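Local structure of putative NADH Oxidase (Clostridium acetobutylicum, 3E10) at residues 34-37 against 38-41; 55-58 against 59-62; 83-86 against 87-90; 101-104 against 105-108. The protein probably works as an FMN-dependent oxidoreductase of the nitroreductase family, binding flavin mononucleotide at the interface of its two subunits. All coordinates share one frame; numbering follows the deposited sequence.

Contact 1: 34-37 against 38-41. With FMN (flavin mononucleotide), chain C.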
loop_
_atom_site.group_PDB
_atom_site.type_symbol
_atom_site.label_atom_id
_atom_site.label_comp_id
_atom_site.label_asym_id
_atom_site.label_seq_id
_atom_site.Cartn_x
_atom_site.Cartn_y
_atom_site.Cartn_z
ATOM N N ALA B 34 -5.491 7.269 1.980
ATOM C CA ALA B 34 -4.177 6.850 1.515
ATOM C C ALA B 34 -3.362 8.000 0.950
ATOM O O ALA B 34 -3.912 8.985 0.421
ATOM C CB ALA B 34 -4.316 5.738 0.485
ATOM N N PRO B 35 -2.043 7.878 1.057
ATOM C CA PRO B 35 -1.202 8.816 0.362
ATOM C C PRO B 35 -1.344 8.586 -1.146
ATOM O O PRO B 35 -1.764 7.515 -1.592
ATOM C CB PRO B 35 0.201 8.468 0.842
ATOM C CG PRO B 35 0.121 7.004 1.097
ATOM C CD PRO B 35 -1.262 6.814 1.722
ATOM N N SER B 36 -0.977 9.592 -1.941
ATOM C CA SER B 36 -1.002 9.450 -3.397
ATOM C C SER B 36 -0.029 10.418 -4.017
ATOM O O SER B 36 0.172 11.521 -3.507
ATOM C CB SER B 36 -2.407 9.607 -3.976
ATOM O OG SER B 36 -2.982 10.889 -3.783
ATOM N N ALA B 37 0.620 9.984 -5.083
ATOM C CA ALA B 37 1.616 10.832 -5.761
ATOM C C ALA B 37 0.957 12.128 -6.180
ATOM O O ALA B 37 -0.126 12.138 -6.783
ATOM C CB ALA B 37 2.218 10.088 -6.952
ATOM N N GLY B 38 1.595 13.249 -5.849
ATOM C CA GLY B 38 0.984 14.536 -6.202
ATOM C C GLY B 38 -0.336 14.858 -5.500
ATOM O O GLY B 38 -1.044 15.752 -5.915
ATOM N N ASN B 39 -0.694 14.101 -4.457
ATOM C CA ASN B 39 -2.016 14.142 -3.880
ATOM C C ASN B 39 -3.123 13.990 -4.951
ATOM O O ASN B 39 -4.196 14.594 -4.840
ATOM C CB ASN B 39 -2.238 15.450 -3.104
ATOM C CG ASN B 39 -3.458 15.408 -2.193
ATOM O OD1 ASN B 39 -3.841 14.360 -1.663
ATOM N ND2 ASN B 39 -4.090 16.571 -2.011
ATOM N N GLN B 40 -2.836 13.183 -5.968
ATOM C CA GLN B 40 -3.760 13.066 -7.092
ATOM C C GLN B 40 -5.039 12.294 -6.781
ATOM O O GLN B 40 -6.026 12.440 -7.505
ATOM C CB GLN B 40 -3.063 12.487 -8.337
ATOM C CG GLN B 40 -2.615 11.044 -8.258
ATOM C CD GLN B 40 -1.685 10.661 -9.377
ATOM O OE1 GLN B 40 -1.581 11.400 -10.387
ATOM N NE2 GLN B 40 -0.965 9.541 -9.211
ATOM N N GLN B 41 -5.026 11.484 -5.721
ATOM C CA GLN B 41 -6.245 10.772 -5.269
ATOM C C GLN B 41 -7.065 10.212 -6.426
ATOM O O GLN B 41 -8.182 10.668 -6.665
ATOM C CB GLN B 41 -7.129 11.696 -4.416
ATOM C CG GLN B 41 -6.444 12.283 -3.180
ATOM C CD GLN B 41 -7.251 13.377 -2.505
ATOM O OE1 GLN B 41 -6.701 14.445 -2.151
ATOM N NE2 GLN B 41 -8.500 13.126 -2.263
HETATM N N1 FMN C . 6.008 13.465 -1.401
HETATM C C2 FMN C . 7.158 14.161 -1.683
HETATM O O2 FMN C . 7.460 15.157 -1.020
HETATM N N3 FMN C . 8.036 13.732 -2.647
HETATM C C4 FMN C . 7.758 12.656 -3.467
HETATM O O4 FMN C . 8.599 12.285 -4.304
HETATM C C4A FMN C . 6.592 11.920 -3.179
HETATM N N5 FMN C . 6.284 10.799 -3.902
HETATM C C5A FMN C . 5.161 10.061 -3.613
HETATM C C6 FMN C . 4.867 8.911 -4.343
HETATM C C7 FMN C . 3.763 8.134 -4.073
HETATM C C7M FMN C . 3.506 6.887 -4.892
HETATM C C8 FMN C . 2.915 8.502 -3.030
HETATM C C8M FMN C . 1.860 7.529 -2.584
HETATM C C9 FMN C . 3.199 9.655 -2.286
HETATM C C9A FMN C . 4.314 10.443 -2.564
HETATM N N10 FMN C . 4.579 11.622 -1.865
HETATM C C10 FMN C . 5.731 12.331 -2.146
HETATM C "C1'" FMN C . 3.669 12.080 -0.753
HETATM C "C2'" FMN C . 2.413 12.741 -1.337
HETATM O "O2'" FMN C . 2.696 14.036 -1.849
HETATM C "C3'" FMN C . 1.329 12.787 -0.272
HETATM O "O3'" FMN C . 0.948 11.445 0.043
HETATM C "C4'" FMN C . 0.079 13.615 -0.693
HETATM O "O4'" FMN C . 0.378 14.974 -0.869
HETATM C "C5'" FMN C . -1.050 13.460 0.313
HETATM O "O5'" FMN C . -0.693 14.002 1.576
HETATM P P FMN C . -0.716 13.028 2.853
HETATM O O1P FMN C . 0.370 11.982 2.659
HETATM O O2P FMN C . -0.431 13.940 4.029
HETATM O O3P FMN C . -2.104 12.397 2.956
#
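Ser-36 turns its hydroxyl inward to the chain that follows: OG accepts the backbone N-H of Gln-41 at 2.9 Å, with an N-H...O angle of 159°. The torsion that allows this holds OG between its own backbone N and carbonyl carbon (chi1 64°), facing the returning backbone. Serine suits this buried place because its short side chain carries an acceptor that can meet a nearby backbone N-H. Gln-40 also folds back, its CG lying 3.1 Å from Ala-37 O, while its amide reaches Asp-92 and the backbone N of Ile-85, as a long polar side chain can. Residues 36-39 form a type II beta-turn, closed by Asn-39 N on Ser-36 O (2.9 Å), with Gly-38 third, at a positive phi that glycine adopts easily. Asn-39 too has a left-handed backbone conformation, and an overlapping turn is closed by Gln-40 N on Ala-37 O at 3.0 Å. The outer side of this loop forms part of the flavin pocket. Ala-37 lies over the face of the dimethylbenzene ring, its CB 3.8 Å from FMN C7 and its N 3.4 Å from FMN C8; a small methyl lets the flavin come close. Along the ribityl chain, Ser-36 N makes a weak hydrogen bond to FMN O3' (3.3 Å), and Asn-39 CB lies 3.5 Å from FMN O4'. Arg-8, Ser-10 and Arg-12 of the second subunit bind this cofactor.

Contact 2: 55-58 against 59-62. With EDO (1,2-ethanediol), chain P.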
loop_
_atom_site.group_PDB
_atom_site.type_symbol
_atom_site.label_atom_id
_atom_site.label_comp_id
_atom_site.label_asym_id
_atom_site.label_seq_id
_atom_site.Cartn_x
_atom_site.Cartn_y
_atom_site.Cartn_z
ATOM N N ASP B 55 -20.920 -13.280 -7.244
ATOM C CA ASP B 55 -20.540 -14.597 -7.743
ATOM C C ASP B 55 -20.047 -14.507 -9.202
ATOM O O ASP B 55 -19.059 -15.158 -9.586
ATOM C CB ASP B 55 -21.728 -15.562 -7.594
ATOM C CG ASP B 55 -21.307 -17.019 -7.625
ATOM O OD1 ASP B 55 -20.755 -17.516 -6.624
ATOM O OD2 ASP B 55 -21.539 -17.670 -8.656
ATOM N N LYS B 56 -20.716 -13.709 -10.010
ATOM C CA LYS B 56 -20.303 -13.472 -11.384
ATOM C C LYS B 56 -18.889 -12.901 -11.415
ATOM O O LYS B 56 -18.070 -13.269 -12.253
ATOM C CB LYS B 56 -21.270 -12.496 -12.062
ATOM C CG LYS B 56 -20.896 -12.093 -13.490
ATOM C CD LYS B 56 -21.855 -11.059 -14.060
ATOM C CE LYS B 56 -21.404 -10.566 -15.426
ATOM N NZ LYS B 56 -22.503 -9.839 -16.111
ATOM N N LEU B 57 -18.632 -11.979 -10.496
ATOM C CA LEU B 57 -17.364 -11.286 -10.430
ATOM C C LEU B 57 -16.207 -12.246 -10.125
ATOM O O LEU B 57 -15.068 -12.013 -10.577
ATOM C CB LEU B 57 -17.475 -10.159 -9.396
ATOM C CG LEU B 57 -16.255 -9.250 -9.193
ATOM C CD1 LEU B 57 -15.918 -8.450 -10.451
ATOM C CD2 LEU B 57 -16.516 -8.345 -7.965
ATOM N N SER B 58 -16.485 -13.365 -9.442
ATOM C CA SER B 58 -15.454 -14.397 -9.191
ATOM C C SER B 58 -14.827 -14.923 -10.463
ATOM O O SER B 58 -13.743 -15.486 -10.412
ATOM C CB SER B 58 -16.012 -15.565 -8.378
ATOM O OG SER B 58 -16.884 -16.364 -9.145
ATOM N N ASN B 59 -15.506 -14.747 -11.594
ATOM C CA ASN B 59 -14.991 -15.249 -12.861
ATOM C C ASN B 59 -13.892 -14.384 -13.471
ATOM O O ASN B 59 -13.306 -14.755 -14.497
ATOM C CB ASN B 59 -16.132 -15.377 -13.889
ATOM C CG ASN B 59 -17.170 -16.419 -13.478
ATOM O OD1 ASN B 59 -16.815 -17.504 -13.037
ATOM N ND2 ASN B 59 -18.446 -16.071 -13.589
ATOM N N PHE B 60 -13.601 -13.234 -12.857
ATOM C CA PHE B 60 -12.635 -12.305 -13.480
ATOM C C PHE B 60 -11.209 -12.839 -13.479
ATOM O O PHE B 60 -10.390 -12.433 -14.299
ATOM C CB PHE B 60 -12.729 -10.903 -12.869
ATOM C CG PHE B 60 -11.748 -10.626 -11.724
ATOM C CD1 PHE B 60 -10.480 -10.093 -11.994
ATOM C CD2 PHE B 60 -12.118 -10.851 -10.393
ATOM C CE1 PHE B 60 -9.592 -9.828 -10.962
ATOM C CE2 PHE B 60 -11.257 -10.571 -9.344
ATOM C CZ PHE B 60 -9.986 -10.044 -9.636
ATOM N N SER B 61 -10.925 -13.731 -12.543
ATOM C CA SER B 61 -9.613 -14.272 -12.328
ATOM C C SER B 61 -9.727 -15.709 -11.840
ATOM O O SER B 61 -10.710 -16.066 -11.238
ATOM C CB SER B 61 -8.965 -13.384 -11.262
ATOM O OG SER B 61 -7.965 -13.987 -10.539
ATOM N N LYS B 62 -8.670 -16.487 -12.010
ATOM C CA LYS B 62 -8.599 -17.830 -11.505
ATOM C C LYS B 62 -8.324 -17.885 -10.007
ATOM O O LYS B 62 -8.430 -18.927 -9.385
ATOM C CB LYS B 62 -7.501 -18.606 -12.238
HETATM C C1 EDO P . -6.076 -15.177 -15.311
HETATM O O1 EDO P . -5.390 -13.952 -15.417
HETATM C C2 EDO P . -6.671 -15.168 -13.929
HETATM O O2 EDO P . -5.993 -16.141 -13.139
HETATM O O HOH W 1 -19.665 -18.174 -11.181
#
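Phe-60 brings the edge of its ring to Leu-57: CD2 lies 3.2 Å from Leu-57 O, which sits close to the ring plane, and 4.5 Å from Leu-57 CD1. The same carbonyl accepts the Phe-60 backbone N-H (3.0 Å); one oxygen thus meets both the amide and the rim of the ring. Over one face of the phenyl group, Ser-61 CB stands 3.6 Å above the ring centre. One residue earlier, Asn-59 N donates to Lys-56 O at 3.0 Å, and the Asn-59 side chain lies back alongside that carbonyl because its CG is anti to its own carbonyl carbon (chi1 -65°). Ser-58, just before, bends its hydroxyl back to Asp-55 O, in the plane of that carbonyl and modelled at 2.5 Å, a length to be read with caution; a small hydroxylated residue suits a buried place where the helix offers an acceptor one turn back.

In the next shell, Lys-68 also bonds to the Ser-58 hydroxyl, and Asn-125 holds Phe-60 O. Leu-126 of helix 120-129 and Val-141 of strand 136-145 pack against both Leu-57 and Phe-60, a fitting environment for two large apolar groups. Ser-61 OG bonds to the N of Tyr-63, an FMN-binding residue, and Lys-62 N donates to O2 of a 1,2-ethanediol molecule (2.9 Å), probably from the crystallisation liquor. Two successive bonds from residue i+3 to residue i are typical of 3-10 turns, here carrying helix 51-57 into the loop that leads to the flavin site.

Contact 3: 83-86 against 87-90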
loop_
_atom_site.group_PDB
_atom_site.type_symbol
_atom_site.label_atom_id
_atom_site.label_comp_id
_atom_site.label_asym_id
_atom_site.label_seq_id
_atom_site.Cartn_x
_atom_site.Cartn_y
_atom_site.Cartn_z
HETATM N N MSE B 83 -5.220 11.758 -13.002
HETATM C CA MSE B 83 -3.795 11.556 -12.789
HETATM C C MSE B 83 -2.967 12.757 -13.192
HETATM O O MSE B 83 -2.983 13.167 -14.361
HETATM C CB MSE B 83 -3.291 10.356 -13.555
HETATM C CG MSE B 83 -3.961 9.055 -13.157
HETATM SE SE MSE B 83 -3.399 7.621 -14.278
HETATM C CE MSE B 83 -4.678 6.322 -13.715
ATOM N N LYS B 84 -2.245 13.286 -12.229
ATOM C CA LYS B 84 -1.185 14.282 -12.436
ATOM C C LYS B 84 0.173 13.592 -12.658
ATOM O O LYS B 84 1.032 14.096 -13.379
ATOM C CB LYS B 84 -1.085 15.178 -11.203
ATOM C CG LYS B 84 -2.359 15.915 -10.817
ATOM C CD LYS B 84 -2.266 16.460 -9.371
ATOM C CE LYS B 84 -3.469 17.342 -9.021
ATOM N NZ LYS B 84 -4.697 16.605 -8.567
ATOM N N ILE B 85 0.335 12.417 -12.042
ATOM C CA ILE B 85 1.553 11.619 -12.104
ATOM C C ILE B 85 1.117 10.190 -12.446
ATOM O O ILE B 85 0.986 9.316 -11.585
ATOM C CB ILE B 85 2.334 11.675 -10.752
ATOM C CG1 ILE B 85 2.640 13.136 -10.410
ATOM C CG2 ILE B 85 3.625 10.858 -10.843
ATOM C CD1 ILE B 85 3.062 13.338 -8.996
ATOM N N SER B 86 0.881 9.947 -13.728
ATOM C CA SER B 86 0.346 8.676 -14.138
ATOM C C SER B 86 1.331 7.535 -13.946
ATOM O O SER B 86 0.937 6.382 -13.866
ATOM C CB SER B 86 -0.027 8.711 -15.613
ATOM O OG SER B 86 1.084 8.936 -16.459
ATOM N N GLU B 87 2.609 7.857 -13.837
ATOM C CA GLU B 87 3.623 6.847 -13.640
ATOM C C GLU B 87 3.434 6.082 -12.329
ATOM O O GLU B 87 3.952 4.974 -12.182
ATOM C CB GLU B 87 5.001 7.507 -13.609
ATOM C CG GLU B 87 5.473 8.078 -14.936
ATOM C CD GLU B 87 5.020 9.526 -15.210
ATOM O OE1 GLU B 87 4.232 10.108 -14.432
ATOM O OE2 GLU B 87 5.490 10.082 -16.241
HETATM N N MSE B 88 2.744 6.696 -11.375
HETATM C CA MSE B 88 2.689 6.083 -10.046
HETATM C C MSE B 88 1.289 5.676 -9.592
HETATM O O MSE B 88 1.110 5.336 -8.445
HETATM C CB MSE B 88 3.359 6.985 -9.013
HETATM C CG MSE B 88 4.872 6.961 -9.109
HETATM SE SE MSE B 88 5.686 8.412 -8.163
HETATM C CE MSE B 88 7.441 8.218 -8.897
ATOM N N TRP B 89 0.319 5.612 -10.513
ATOM C CA TRP B 89 -1.043 5.364 -10.070
ATOM C C TRP B 89 -1.226 4.019 -9.388
ATOM O O TRP B 89 -2.040 3.936 -8.478
ATOM C CB TRP B 89 -2.070 5.535 -11.199
ATOM C CG TRP B 89 -2.125 4.466 -12.227
ATOM C CD1 TRP B 89 -1.461 4.438 -13.390
ATOM C CD2 TRP B 89 -2.939 3.287 -12.197
ATOM N NE1 TRP B 89 -1.795 3.300 -14.095
ATOM C CE2 TRP B 89 -2.691 2.570 -13.372
ATOM C CE3 TRP B 89 -3.856 2.786 -11.300
ATOM C CZ2 TRP B 89 -3.343 1.379 -13.674
ATOM C CZ3 TRP B 89 -4.485 1.580 -11.583
ATOM C CH2 TRP B 89 -4.236 0.905 -12.761
ATOM N N GLU B 90 -0.504 2.986 -9.816
ATOM C CA GLU B 90 -0.695 1.695 -9.184
ATOM C C GLU B 90 -0.229 1.695 -7.735
ATOM O O GLU B 90 -0.750 0.942 -6.917
ATOM C CB GLU B 90 -0.036 0.592 -9.982
ATOM C CG GLU B 90 -0.673 0.422 -11.355
ATOM C CD GLU B 90 0.097 1.085 -12.473
ATOM O OE1 GLU B 90 0.638 2.210 -12.260
ATOM O OE2 GLU B 90 0.138 0.472 -13.582
HETATM O O HOH W 2 1.654 3.754 -14.440
#
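Met-83, present as selenomethionine, reaches across the turn to Trp-89 in a Met-aromatic contact at the start of helix 89-106. The methyl CE makes a CH-pi contact over the indole face, 3.7 Å from the centroid of the five-membered ring and 21° off its normal. Selenium stands obliquely, 4.4 Å from the same centroid, as the long, flexible, unbranched chain passes across the indole. The first torsion of Trp-89 (chi1 74°) places CG between the backbone N and the carbonyl carbon and turns the indole back beneath Met-83. A broad, largely apolar ring suits the place, for Ala-78 of strand 72-79 and Phe-139 of strand 136-145 pack on it too.

Hydrogen bonds shape the turn. Met-88 N donates to Ile-85 O at 3.2 Å, nearly straight at 167°, and Trp-89 N reaches Ser-86 O only weakly, at 3.5 Å. A water donates both to Ser-86 O, at 2.8 Å, and to OE1 of Glu-90, whose carboxylate also binds Gln-117. Met-88 takes the N-cap position, and its side chain touches FMN.

More loosely, the Glu-87 chain bends at its second torsion and crosses Ile-85 at about a right angle, OE1 coming to 3.7 Å from Ile-85 CG2; the charged end suits the exposed surface. Trp-89 CD1 brings the edge of the indole to 3.1 Å from Ser-86 O, which lies in the ring plane.

Contact 4: 101-104 against 105-108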
loop_
_atom_site.group_PDB
_atom_site.type_symbol
_atom_site.label_atom_id
_atom_site.label_comp_id
_atom_site.label_asym_id
_atom_site.label_seq_id
_atom_site.Cartn_x
_atom_site.Cartn_y
_atom_site.Cartn_z
ATOM N N LEU B 101 -7.558 -3.176 3.738
ATOM C CA LEU B 101 -7.309 -4.439 4.401
ATOM C C LEU B 101 -7.081 -4.219 5.889
ATOM O O LEU B 101 -7.530 -5.026 6.709
ATOM C CB LEU B 101 -6.100 -5.125 3.787
ATOM C CG LEU B 101 -6.187 -5.522 2.315
ATOM C CD1 LEU B 101 -4.859 -6.147 1.905
ATOM C CD2 LEU B 101 -7.398 -6.460 2.002
ATOM N N LEU B 102 -6.305 -3.201 6.246
ATOM C CA LEU B 102 -6.056 -2.942 7.659
ATOM C C LEU B 102 -7.314 -2.523 8.410
ATOM O O LEU B 102 -7.558 -2.979 9.527
ATOM C CB LEU B 102 -4.946 -1.912 7.813
ATOM C CG LEU B 102 -3.559 -2.359 7.339
ATOM C CD1 LEU B 102 -2.632 -1.153 7.278
ATOM C CD2 LEU B 102 -2.971 -3.486 8.224
ATOM N N GLU B 103 -8.105 -1.653 7.793
ATOM C CA GLU B 103 -9.361 -1.235 8.399
ATOM C C GLU B 103 -10.296 -2.440 8.565
ATOM O O GLU B 103 -10.982 -2.571 9.581
ATOM C CB GLU B 103 -10.019 -0.134 7.604
ATOM C CG GLU B 103 -11.316 0.443 8.202
ATOM C CD GLU B 103 -11.120 1.298 9.448
ATOM O OE1 GLU B 103 -9.974 1.664 9.780
ATOM O OE2 GLU B 103 -12.154 1.638 10.061
ATOM N N ALA B 104 -10.307 -3.339 7.571
ATOM C CA ALA B 104 -11.129 -4.541 7.705
ATOM C C ALA B 104 -10.758 -5.321 8.952
ATOM O O ALA B 104 -11.642 -5.689 9.755
ATOM C CB ALA B 104 -11.024 -5.406 6.446
ATOM N N ALA B 105 -9.459 -5.572 9.138
ATOM C CA ALA B 105 -8.989 -6.306 10.317
ATOM C C ALA B 105 -9.391 -5.561 11.600
ATOM O O ALA B 105 -9.846 -6.193 12.584
ATOM C CB ALA B 105 -7.498 -6.560 10.235
ATOM N N TYR B 106 -9.251 -4.230 11.594
ATOM C CA TYR B 106 -9.655 -3.399 12.739
ATOM C C TYR B 106 -11.131 -3.604 13.116
ATOM O O TYR B 106 -11.478 -3.624 14.306
ATOM C CB TYR B 106 -9.323 -1.945 12.439
ATOM C CG TYR B 106 -9.851 -0.978 13.462
ATOM C CD1 TYR B 106 -9.261 -0.873 14.698
ATOM C CD2 TYR B 106 -10.957 -0.192 13.185
ATOM C CE1 TYR B 106 -9.782 0.021 15.663
ATOM C CE2 TYR B 106 -11.453 0.692 14.097
ATOM C CZ TYR B 106 -10.872 0.797 15.318
ATOM O OH TYR B 106 -11.433 1.686 16.228
ATOM N N LEU B 107 -11.982 -3.772 12.101
ATOM C CA LEU B 107 -13.415 -3.969 12.258
ATOM C C LEU B 107 -13.832 -5.431 12.415
ATOM O O LEU B 107 -14.997 -5.748 12.306
ATOM C CB LEU B 107 -14.120 -3.328 11.044
ATOM C CG LEU B 107 -13.907 -1.829 10.859
ATOM C CD1 LEU B 107 -14.505 -1.351 9.515
ATOM C CD2 LEU B 107 -14.476 -1.011 12.047
ATOM N N ASP B 108 -12.873 -6.314 12.659
ATOM C CA ASP B 108 -13.154 -7.729 12.899
ATOM C C ASP B 108 -13.703 -8.427 11.662
ATOM O O ASP B 108 -14.378 -9.458 11.739
ATOM C CB ASP B 108 -14.101 -7.909 14.107
ATOM C CG ASP B 108 -13.550 -7.290 15.382
ATOM O OD1 ASP B 108 -12.406 -7.587 15.736
ATOM O OD2 ASP B 108 -14.274 -6.494 16.010
#
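The backbone N-H of Leu-107 is shared between two carbonyls: Glu-103 O at 3.0 Å and, weakly, Ala-104 O, also at 3.0 Å but with an N-H...O angle of only 122°. It occurs in the last turn of helix 89-106, which a Schellman motif ends. Asp-108, with positive phi, is the C-prime residue: its N bonds to Ala-105 O (3.0 Å), while Leu-109 N turns back to Ala-104 O. Aspartate is polar enough for this exposed place and tolerates positive phi better than most non-glycine residues, though less readily than glycine or asparagine.

Glu-103 and Tyr-106 run side by side, pointing the same way, their carboxylate and ring planes 43° apart. The glutamate chain bends at its second torsion (71°), which brings OE2 to 3.8 Å from Tyr-106 CD2, and Lys-26 of helix 21-32 touches the Glu-103 side chain. Small Ala-104 fits close against Leu-27 and Ala-111, whereas Leu-102 faces helix 4-7 and Leu-102 of the second subunit. Leu-107 crosses Glu-103 at a slant, its CG 3.3 Å from Glu-103 O and its CD1 3.8 Å from Glu-103 OE2.

In the fold
Contacts 1 and 3 form one neighbourhood, their centres 9 Å apart: Gln-40 OE1 accepts from Ile-85 N at 2.7 Å, tying the flavin-lining turn to the approach to helix 89-106, and both contribute to the same FMN pocket. That helix starts at contact 3 and ends at contact 4, whose centres are 27 Å apart on opposite sides of the chain's centre. Contact 4 lies near the other flavin of the dimer, the Leu-101 side chain about 6 Å from it. Contact 2, its centre 29 Å from that of contact 1, approaches that same other flavin through Ser-61, whose side chain is about 5 Å away. Contacts 1, 3 and 4 touch the second subunit; contact 2 does not.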